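Local coordinates for TENA/THI-4 protein (Shewanella denitrificans OS217, PDB 3DDE) that is of unknown function but adopts an all-helical heme oxygenase-like fold and may have oxidoreductase activity, at residues Leu74-Cys77 / Phe78-His82; Ala91-Asp94 / Ile95-Gly99; Leu121-Ile124 / Ser125-Asn129. All coordinates share one frame; numbering follows the deposited sequence.

Interaction 1. Residues Leu74-Cys77 / Phe78-His82; sequences LSFC and FHHAH
Between Leu74-Cys77 and Phe78-His82 the backbone bonds step from residue i to i+4, His79 N to Ser75 O at 2.8 Å and His80 N to Phe76 O at 2.9 Å, with Ala81 N on Cys77 O and a weaker, longer Phe78 N on Leu74 O. This is one unbroken alpha-helix, part of helix 71-84 in the heme oxygenase-like fold, and the side chains meet across single turns of it. Phe76 and His80 form the aromatic pair. Phe76 carries CG anti to its own amide nitrogen (chi1 172°), which swings the ring along the helix toward the following turn. There His80 CD2 lies over one face of the phenyl ring, displaced toward its rim. The pair is oblique, neither a stack nor edge-to-face: ring centroids are 4.4 Å apart and the planes meet at 35°. The imidazole also presents its edge to the carbonyl oxygen of Phe76, with CD2 3.5 Å from Phe76 O, so a single residue borders it through both ring and backbone. On another side of the helix Leu74 reaches Phe78 with its CD1 branch, an apolar contact against the CE2 and CZ corner of the ring. Beyond these turns, His178 meets the His80 ring edge-to-face, and Phe76 and Cys77 both pack on Gln59 of helix 55-65. The same helix also lies at a subunit interface: the His79 and His82 rings meet His82 and His79 of the second subunit, respectively, and Phe78 packs on Ala60 of that subunit. Within the helix, the closest approach of the two aromatic side chains is Phe76 CE2 to His80 CD2, 3.4 Å.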
ATOM      1  N   LEU A  74       2.583  16.234 -10.063  1.00 50.84           N
ATOM      2  CA  LEU A  74       2.035  14.906 -10.369  1.00 50.91           C
ATOM      3  C   LEU A  74       2.549  14.452 -11.737  1.00 51.00           C
ATOM      4  O   LEU A  74       2.964  13.304 -11.887  1.00 50.55           O
ATOM      5  CB  LEU A  74       0.500  14.909 -10.369  1.00 51.28           C
ATOM      6  CG  LEU A  74      -0.222  13.598 -10.725  1.00 50.97           C
ATOM      7  CD1 LEU A  74      -0.075  12.550  -9.602  1.00 51.45           C
ATOM      8  CD2 LEU A  74      -1.677  13.890 -11.005  1.00 51.30           C
ATOM      9  N   SER A  75       2.505  15.343 -12.736  1.00 51.12           N
ATOM     10  CA  SER A  75       3.024  15.010 -14.074  1.00 51.42           C
ATOM     11  C   SER A  75       4.498  14.633 -13.996  1.00 51.46           C
ATOM     12  O   SER A  75       4.936  13.657 -14.609  1.00 51.72           O
ATOM     13  CB  SER A  75       2.871  16.157 -15.065  1.00 51.50           C
ATOM     14  OG  SER A  75       1.544  16.274 -15.508  1.00 52.10           O
ATOM     15  N   PHE A  76       5.256  15.431 -13.245  1.00 50.97           N
ATOM     16  CA  PHE A  76       6.683  15.201 -13.047  1.00 50.57           C
ATOM     17  C   PHE A  76       6.965  13.779 -12.535  1.00 50.92           C
ATOM     18  O   PHE A  76       7.858  13.090 -13.055  1.00 51.49           O
ATOM     19  CB  PHE A  76       7.268  16.259 -12.081  1.00 49.60           C
ATOM     20  CG  PHE A  76       8.689  15.989 -11.664  1.00 49.26           C
ATOM     21  CD1 PHE A  76       8.971  15.080 -10.643  1.00 48.76           C
ATOM     22  CD2 PHE A  76       9.749  16.646 -12.282  1.00 48.80           C
ATOM     23  CE1 PHE A  76      10.278  14.822 -10.260  1.00 48.63           C
ATOM     24  CE2 PHE A  76      11.063  16.391 -11.906  1.00 48.46           C
ATOM     25  CZ  PHE A  76      11.329  15.481 -10.897  1.00 48.91           C
ATOM     26  N   CYS A  77       6.225  13.350 -11.516  1.00 50.42           N
ATOM     27  CA  CYS A  77       6.413  12.014 -10.938  1.00 49.96           C
ATOM     28  C   CYS A  77       6.234  10.889 -11.942  1.00 49.79           C
ATOM     29  O   CYS A  77       7.053   9.972 -11.991  1.00 49.12           O
ATOM     30  CB  CYS A  77       5.460  11.782  -9.772  1.00 49.91           C
ATOM     31  SG  CYS A  77       5.850  12.790  -8.364  1.00 50.96           S
ATOM     32  N   PHE A  78       5.162  10.944 -12.733  1.00 49.71           N
ATOM     33  CA  PHE A  78       4.907   9.888 -13.708  1.00 49.70           C
ATOM     34  C   PHE A  78       5.834  10.001 -14.899  1.00 49.89           C
ATOM     35  O   PHE A  78       6.289   8.988 -15.438  1.00 49.80           O
ATOM     36  CB  PHE A  78       3.435   9.828 -14.136  1.00 48.71           C
ATOM     37  CG  PHE A  78       2.476   9.572 -12.990  1.00 48.61           C
ATOM     38  CD1 PHE A  78       2.796   8.692 -11.963  1.00 48.49           C
ATOM     39  CD2 PHE A  78       1.236  10.174 -12.967  1.00 48.43           C
ATOM     40  CE1 PHE A  78       1.889   8.455 -10.923  1.00 48.88           C
ATOM     41  CE2 PHE A  78       0.341   9.933 -11.936  1.00 48.01           C
ATOM     42  CZ  PHE A  78       0.656   9.075 -10.934  1.00 47.84           C
ATOM     43  N   HIS A  79       6.130  11.230 -15.307  1.00 50.53           N
ATOM     44  CA  HIS A  79       7.053  11.429 -16.406  1.00 50.85           C
ATOM     45  C   HIS A  79       8.411  10.847 -16.080  1.00 50.43           C
ATOM     46  O   HIS A  79       8.974  10.102 -16.883  1.00 50.07           O
ATOM     47  CB  HIS A  79       7.244  12.904 -16.744  1.00 51.74           C
ATOM     48  CG  HIS A  79       8.387  13.148 -17.683  1.00 51.65           C
ATOM     49  ND1 HIS A  79       8.375  12.722 -18.991  1.00 51.93           N
ATOM     50  CD2 HIS A  79       9.589  13.742 -17.490  1.00 51.80           C
ATOM     51  CE1 HIS A  79       9.515  13.055 -19.571  1.00 52.31           C
ATOM     52  NE2 HIS A  79      10.272  13.669 -18.680  1.00 52.07           N
ATOM     53  N   HIS A  80       8.948  11.204 -14.919  1.00 50.23           N
ATOM     54  CA  HIS A  80      10.257  10.698 -14.530  1.00 51.26           C
ATOM     55  C   HIS A  80      10.301   9.220 -14.232  1.00 51.67           C
ATOM     56  O   HIS A  80      11.333   8.592 -14.471  1.00 52.48           O
ATOM     57  CB  HIS A  80      10.909  11.554 -13.443  1.00 51.98           C
ATOM     58  CG  HIS A  80      11.520  12.789 -14.000  1.00 52.92           C
ATOM     59  ND1 HIS A  80      12.802  12.807 -14.500  1.00 53.74           N
ATOM     60  CD2 HIS A  80      10.990  14.005 -14.275  1.00 53.38           C
ATOM     61  CE1 HIS A  80      13.055  14.000 -15.006  1.00 53.83           C
ATOM     62  NE2 HIS A  80      11.970  14.744 -14.889  1.00 53.73           N
ATOM     63  N   ALA A  81       9.199   8.659 -13.742  1.00 51.21           N
ATOM     64  CA  ALA A  81       9.101   7.211 -13.515  1.00 50.89           C
ATOM     65  C   ALA A  81       9.221   6.538 -14.896  1.00 50.08           C
ATOM     66  O   ALA A  81       9.907   5.528 -15.059  1.00 49.93           O
ATOM     67  CB  ALA A  81       7.754   6.843 -12.834  1.00 49.24           C
ATOM     68  N   HIS A  82       8.550   7.111 -15.885  1.00 49.57           N
ATOM     69  CA  HIS A  82       8.620   6.590 -17.251  1.00 50.47           C
ATOM     70  C   HIS A  82      10.044   6.664 -17.818  1.00 51.25           C
ATOM     71  O   HIS A  82      10.509   5.725 -18.468  1.00 51.95           O
ATOM     72  CB  HIS A  82       7.658   7.358 -18.148  1.00 49.81           C
ATOM     73  CG  HIS A  82       7.755   7.006 -19.599  1.00 49.33           C
ATOM     74  ND1 HIS A  82       8.089   7.930 -20.559  1.00 49.46           N
ATOM     75  CD2 HIS A  82       7.562   5.834 -20.249  1.00 49.19           C
ATOM     76  CE1 HIS A  82       8.068   7.348 -21.747  1.00 50.09           C
ATOM     77  NE2 HIS A  82       7.760   6.074 -21.586  1.00 49.65           N
TER

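Interaction 2. Residues Ala91-Asp94 / Ile95-Gly99; sequences ALSD and IASIG
Ser97 touches Ser93 through two of its atoms, because its hydroxyl turns back onto the same carbonyl that its amide already uses. Ser97 OG donates to Ser93 O at 2.9 Å and Ser97 N donates to that oxygen at 2.9 Å, the two arriving from opposite faces of the carbonyl plane. With chi1 at -67°, OG sits beside its own backbone N, which brings it to Ser93 O. OG lies 37° out of the carbonyl plane and therefore not on a lone pair. Two residues earlier, Ile95 N binds Ala91 O at 3.1 Å, and the side chain of Ile95 rises past the same oxygen, CG1 being 3.4 Å from Ala91 O. The i to i+4 bonding then weakens: Ile98 N reaches Asp94 O only weakly, at 3.4 Å, while Gly99 N bonds to Ala96 O and Gly99 takes a positive phi (87°), as helix 88-97 ends. In the next shell the Asp94 carboxylate accepts one backbone N-H on each oxygen, OD1 from Lys166 and OD2 from Phe167. These amides lie at the start of helix 166-189, so the side chain links helix 88-97 to it. Leu92 and Ile95 pack on helix 102-106, while Ala91, Ile95 and Ile98 lean on helix 38-52.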
ATOM      1  N   ALA A  91      22.985  -1.247 -16.192  1.00 52.48           N
ATOM      2  CA  ALA A  91      23.981  -1.734 -15.227  1.00 51.87           C
ATOM      3  C   ALA A  91      24.237  -3.224 -15.486  1.00 51.69           C
ATOM      4  O   ALA A  91      25.373  -3.690 -15.425  1.00 51.13           O
ATOM      5  CB  ALA A  91      23.498  -1.525 -13.822  1.00 51.23           C
ATOM      6  N   LEU A  92      23.166  -3.954 -15.792  1.00 51.98           N
ATOM      7  CA  LEU A  92      23.243  -5.384 -16.062  1.00 51.95           C
ATOM      8  C   LEU A  92      23.996  -5.626 -17.379  1.00 51.03           C
ATOM      9  O   LEU A  92      24.685  -6.623 -17.515  1.00 50.83           O
ATOM     10  CB  LEU A  92      21.840  -5.994 -16.085  1.00 52.64           C
ATOM     11  CG  LEU A  92      21.737  -7.523 -16.077  1.00 53.15           C
ATOM     12  CD1 LEU A  92      22.324  -8.086 -14.789  1.00 53.24           C
ATOM     13  CD2 LEU A  92      20.268  -7.951 -16.235  1.00 53.25           C
ATOM     14  N   SER A  93      23.856  -4.696 -18.322  1.00 50.29           N
ATOM     15  CA  SER A  93      24.558  -4.730 -19.602  1.00 49.71           C
ATOM     16  C   SER A  93      26.058  -4.497 -19.413  1.00 49.78           C
ATOM     17  O   SER A  93      26.872  -5.124 -20.074  1.00 49.60           O
ATOM     18  CB  SER A  93      23.972  -3.681 -20.552  1.00 49.39           C
ATOM     19  OG  SER A  93      24.652  -3.664 -21.804  1.00 48.63           O
ATOM     20  N   ASP A  94      26.417  -3.586 -18.511  1.00 50.02           N
ATOM     21  CA  ASP A  94      27.816  -3.313 -18.200  1.00 49.74           C
ATOM     22  C   ASP A  94      28.494  -4.538 -17.570  1.00 49.79           C
ATOM     23  O   ASP A  94      29.666  -4.817 -17.850  1.00 49.86           O
ATOM     24  CB  ASP A  94      27.925  -2.131 -17.237  1.00 50.04           C
ATOM     25  CG  ASP A  94      27.489  -0.813 -17.855  1.00 49.81           C
ATOM     26  OD1 ASP A  94      27.477  -0.704 -19.102  1.00 48.75           O
ATOM     27  OD2 ASP A  94      27.175   0.120 -17.069  1.00 50.03           O
ATOM     28  N   ILE A  95      27.761  -5.252 -16.718  1.00 49.75           N
ATOM     29  CA  ILE A  95      28.278  -6.453 -16.052  1.00 49.65           C
ATOM     30  C   ILE A  95      28.534  -7.550 -17.074  1.00 49.79           C
ATOM     31  O   ILE A  95      29.525  -8.276 -16.976  1.00 48.94           O
ATOM     32  CB  ILE A  95      27.327  -6.945 -14.914  1.00 49.59           C
ATOM     33  CG1 ILE A  95      27.324  -5.937 -13.747  1.00 49.26           C
ATOM     34  CG2 ILE A  95      27.748  -8.329 -14.400  1.00 49.38           C
ATOM     35  CD1 ILE A  95      26.212  -6.156 -12.715  1.00 49.41           C
ATOM     36  N   ALA A  96      27.643  -7.651 -18.062  1.00 50.23           N
ATOM     37  CA  ALA A  96      27.785  -8.626 -19.152  1.00 50.58           C
ATOM     38  C   ALA A  96      28.958  -8.253 -20.075  1.00 50.69           C
ATOM     39  O   ALA A  96      29.669  -9.129 -20.600  1.00 49.67           O
ATOM     40  CB  ALA A  96      26.480  -8.716 -19.938  1.00 50.39           C
ATOM     41  N   SER A  97      29.174  -6.948 -20.235  1.00 51.29           N
ATOM     42  CA  SER A  97      30.248  -6.425 -21.084  1.00 51.86           C
ATOM     43  C   SER A  97      31.652  -6.723 -20.560  1.00 51.47           C
ATOM     44  O   SER A  97      32.599  -6.677 -21.339  1.00 50.78           O
ATOM     45  CB  SER A  97      30.076  -4.914 -21.303  1.00 52.43           C
ATOM     46  OG  SER A  97      28.832  -4.643 -22.115  1.00 52.88           O
ATOM     47  N   ILE A  98      31.795  -7.004 -19.257  1.00 50.97           N
ATOM     48  CA  ILE A  98      33.111  -7.371 -18.699  1.00 50.88           C
ATOM     49  C   ILE A  98      33.257  -8.887 -18.474  1.00 50.98           C
ATOM     50  O   ILE A  98      34.100  -9.337 -17.689  1.00 50.96           O
ATOM     51  CB  ILE A  98      33.502  -6.561 -17.454  1.00 50.79           C
ATOM     52  CG1 ILE A  98      32.498  -6.754 -16.314  1.00 50.97           C
ATOM     53  CG2 ILE A  98      33.634  -5.091 -17.824  1.00 50.80           C
ATOM     54  CD1 ILE A  98      32.994  -6.212 -15.009  1.00 50.90           C
ATOM     55  N   GLY A  99      32.432  -9.665 -19.182  1.00 50.73           N
ATOM     56  CA  GLY A  99      32.526 -11.127 -19.181  1.00 50.32           C
ATOM     57  C   GLY A  99      31.798 -11.929 -18.116  1.00 50.18           C
ATOM     58  O   GLY A  99      32.085 -13.119 -17.966  1.00 49.81           O
TER

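Interaction 3. Residues Leu121-Ile124 / Ser125-Asn129; sequences LYWI and SATGN
Thr127 folds back onto Trp123 where helix 112-126 ends, a C-terminal helix turn in the heme oxygenase-like fold; Thr127 is the first residue to leave helical backbone angles. From its CB, 3.5 Å from Trp123 O, the side chain divides. OG1, set between the backbone N and the carbonyl carbon (chi1 71°), donates to Trp123 O at 2.7 Å from 39° above the carbonyl plane, while the same atom stands 3.7 Å over the centre of the indole face. The other branch, CG2, lies over the six-membered ring as a CH-pi contact, 4.0 Å from its centroid and 18° off the normal. Trp123 O also receives weak bonds from Thr127 N and Ala126 N, so three donors gather on one oxygen at the helix end. Two residues earlier, Ser125 OG donates to Leu121 O, supplementing a weak bond from Ser125 N. Beyond the turn, Trp123 NE1 binds Glu115 of the third subunit, Tyr122 stacks on Trp123 of that subunit and Trp123 on its Tyr122, and Tyr122 OH bonds to His54 of the same chain. The short Ser125 OG to Leu121 O bond measures 2.6 Å.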
ATOM      1  N   LEU A 121      13.872   4.660   0.527  1.00 51.28           N
ATOM      2  CA  LEU A 121      13.328   5.364  -0.634  1.00 50.64           C
ATOM      3  C   LEU A 121      11.830   5.119  -0.858  1.00 51.01           C
ATOM      4  O   LEU A 121      11.104   6.066  -1.177  1.00 51.78           O
ATOM      5  CB  LEU A 121      14.145   5.025  -1.902  1.00 49.61           C
ATOM      6  CG  LEU A 121      15.602   5.492  -1.971  1.00 48.59           C
ATOM      7  CD1 LEU A 121      16.237   5.066  -3.272  1.00 48.24           C
ATOM      8  CD2 LEU A 121      15.726   6.986  -1.806  1.00 48.43           C
ATOM      9  N   TYR A 122      11.355   3.879  -0.702  1.00 50.95           N
ATOM     10  CA  TYR A 122       9.892   3.613  -0.794  1.00 51.13           C
ATOM     11  C   TYR A 122       9.159   4.308   0.346  1.00 50.92           C
ATOM     12  O   TYR A 122       8.106   4.902   0.149  1.00 51.33           O
ATOM     13  CB  TYR A 122       9.531   2.118  -0.779  1.00 50.70           C
ATOM     14  CG  TYR A 122       9.636   1.410  -2.100  1.00 50.86           C
ATOM     15  CD1 TYR A 122       8.609   1.491  -3.030  1.00 51.61           C
ATOM     16  CD2 TYR A 122      10.737   0.633  -2.416  1.00 50.60           C
ATOM     17  CE1 TYR A 122       8.687   0.839  -4.246  1.00 51.37           C
ATOM     18  CE2 TYR A 122      10.816  -0.041  -3.603  1.00 51.01           C
ATOM     19  CZ  TYR A 122       9.791   0.062  -4.528  1.00 51.14           C
ATOM     20  OH  TYR A 122       9.862  -0.599  -5.731  1.00 50.51           O
ATOM     21  N   TRP A 123       9.726   4.243   1.538  1.00 50.91           N
ATOM     22  CA  TRP A 123       9.114   4.884   2.711  1.00 50.92           C
ATOM     23  C   TRP A 123       8.933   6.384   2.533  1.00 50.46           C
ATOM     24  O   TRP A 123       7.845   6.918   2.797  1.00 51.49           O
ATOM     25  CB  TRP A 123       9.966   4.597   3.950  1.00 51.21           C
ATOM     26  CG  TRP A 123       9.514   5.210   5.221  1.00 50.67           C
ATOM     27  CD1 TRP A 123      10.133   6.192   5.910  1.00 51.08           C
ATOM     28  CD2 TRP A 123       8.336   4.878   5.964  1.00 50.89           C
ATOM     29  NE1 TRP A 123       9.433   6.477   7.065  1.00 50.69           N
ATOM     30  CE2 TRP A 123       8.329   5.676   7.116  1.00 50.47           C
ATOM     31  CE3 TRP A 123       7.303   3.949   5.782  1.00 51.53           C
ATOM     32  CZ2 TRP A 123       7.307   5.615   8.058  1.00 51.71           C
ATOM     33  CZ3 TRP A 123       6.299   3.872   6.735  1.00 51.30           C
ATOM     34  CH2 TRP A 123       6.307   4.701   7.853  1.00 51.22           C
ATOM     35  N   ILE A 124       9.982   7.072   2.096  1.00 49.68           N
ATOM     36  CA  ILE A 124       9.901   8.523   1.959  1.00 50.50           C
ATOM     37  C   ILE A 124       9.083   8.930   0.718  1.00 50.94           C
ATOM     38  O   ILE A 124       8.686  10.085   0.561  1.00 52.05           O
ATOM     39  CB  ILE A 124      11.307   9.227   2.089  1.00 49.92           C
ATOM     40  CG1 ILE A 124      12.279   8.849   0.962  1.00 48.97           C
ATOM     41  CG2 ILE A 124      11.911   8.984   3.479  1.00 48.29           C
ATOM     42  CD1 ILE A 124      12.012   9.590  -0.367  1.00 48.26           C
ATOM     43  N   SER A 125       8.809   7.963  -0.137  1.00 51.03           N
ATOM     44  CA  SER A 125       7.991   8.168  -1.319  1.00 50.82           C
ATOM     45  C   SER A 125       6.508   7.909  -1.032  1.00 50.16           C
ATOM     46  O   SER A 125       5.638   8.540  -1.623  1.00 50.64           O
ATOM     47  CB  SER A 125       8.479   7.269  -2.454  1.00 50.65           C
ATOM     48  OG  SER A 125       9.815   7.589  -2.803  1.00 50.70           O
ATOM     49  N   ALA A 126       6.231   7.001  -0.108  1.00 50.25           N
ATOM     50  CA  ALA A 126       4.873   6.634   0.263  1.00 49.89           C
ATOM     51  C   ALA A 126       4.318   7.435   1.436  1.00 51.00           C
ATOM     52  O   ALA A 126       3.107   7.450   1.658  1.00 53.09           O
ATOM     53  CB  ALA A 126       4.830   5.166   0.612  1.00 49.06           C
ATOM     54  N   THR A 127       5.168   8.091   2.203  1.00 51.30           N
ATOM     55  CA  THR A 127       4.711   8.787   3.405  1.00 51.14           C
ATOM     56  C   THR A 127       5.356  10.164   3.534  1.00 51.39           C
ATOM     57  O   THR A 127       6.244  10.508   2.764  1.00 51.07           O
ATOM     58  CB  THR A 127       5.095   7.981   4.648  1.00 50.97           C
ATOM     59  OG1 THR A 127       6.501   8.059   4.839  1.00 51.14           O
ATOM     60  CG2 THR A 127       4.674   6.511   4.521  1.00 51.39           C
ATOM     61  N   GLY A 128       4.896  10.942   4.520  1.00 52.28           N
ATOM     62  CA  GLY A 128       5.455  12.248   4.822  1.00 51.11           C
ATOM     63  C   GLY A 128       5.143  13.332   3.814  1.00 51.59           C
ATOM     64  O   GLY A 128       4.154  13.246   3.073  1.00 51.68           O
ATOM     65  N   ASN A 129       5.969  14.386   3.834  1.00 51.34           N
ATOM     66  CA  ASN A 129       5.834  15.495   2.915  1.00 50.99           C
ATOM     67  C   ASN A 129       6.190  15.006   1.516  1.00 51.02           C
ATOM     68  O   ASN A 129       7.337  14.673   1.272  1.00 51.44           O
ATOM     69  CB  ASN A 129       6.745  16.640   3.351  1.00 50.86           C
ATOM     70  CG  ASN A 129       6.456  17.930   2.599  1.00 50.24           C
ATOM     71  OD1 ASN A 129       6.015  17.894   1.456  1.00 51.02           O
ATOM     72  ND2 ASN A 129       6.687  19.063   3.240  1.00 49.06           N
TER

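How the interactions relate
Along the chain the three contacts come in series, neither nesting nor crossing, and each joins residues three to five apart, two of them at helix ends, without closing a long loop. Interaction 1 lies mid-way along helix 71-84. The next helix, 88-97, carries interaction 2 at its C-terminal end; the centres of these two are 28 Å apart. Interaction 3 ends helix 112-126, on the opposite side of the chain's centre from interaction 2, with their centres 31 Å apart. Interactions 1 and 3 are closer, about 8 Å between nearest atoms, and both pack side chains against helix 55-65. They also face different subunits, the second and the third, whereas interaction 2 touches no other chain.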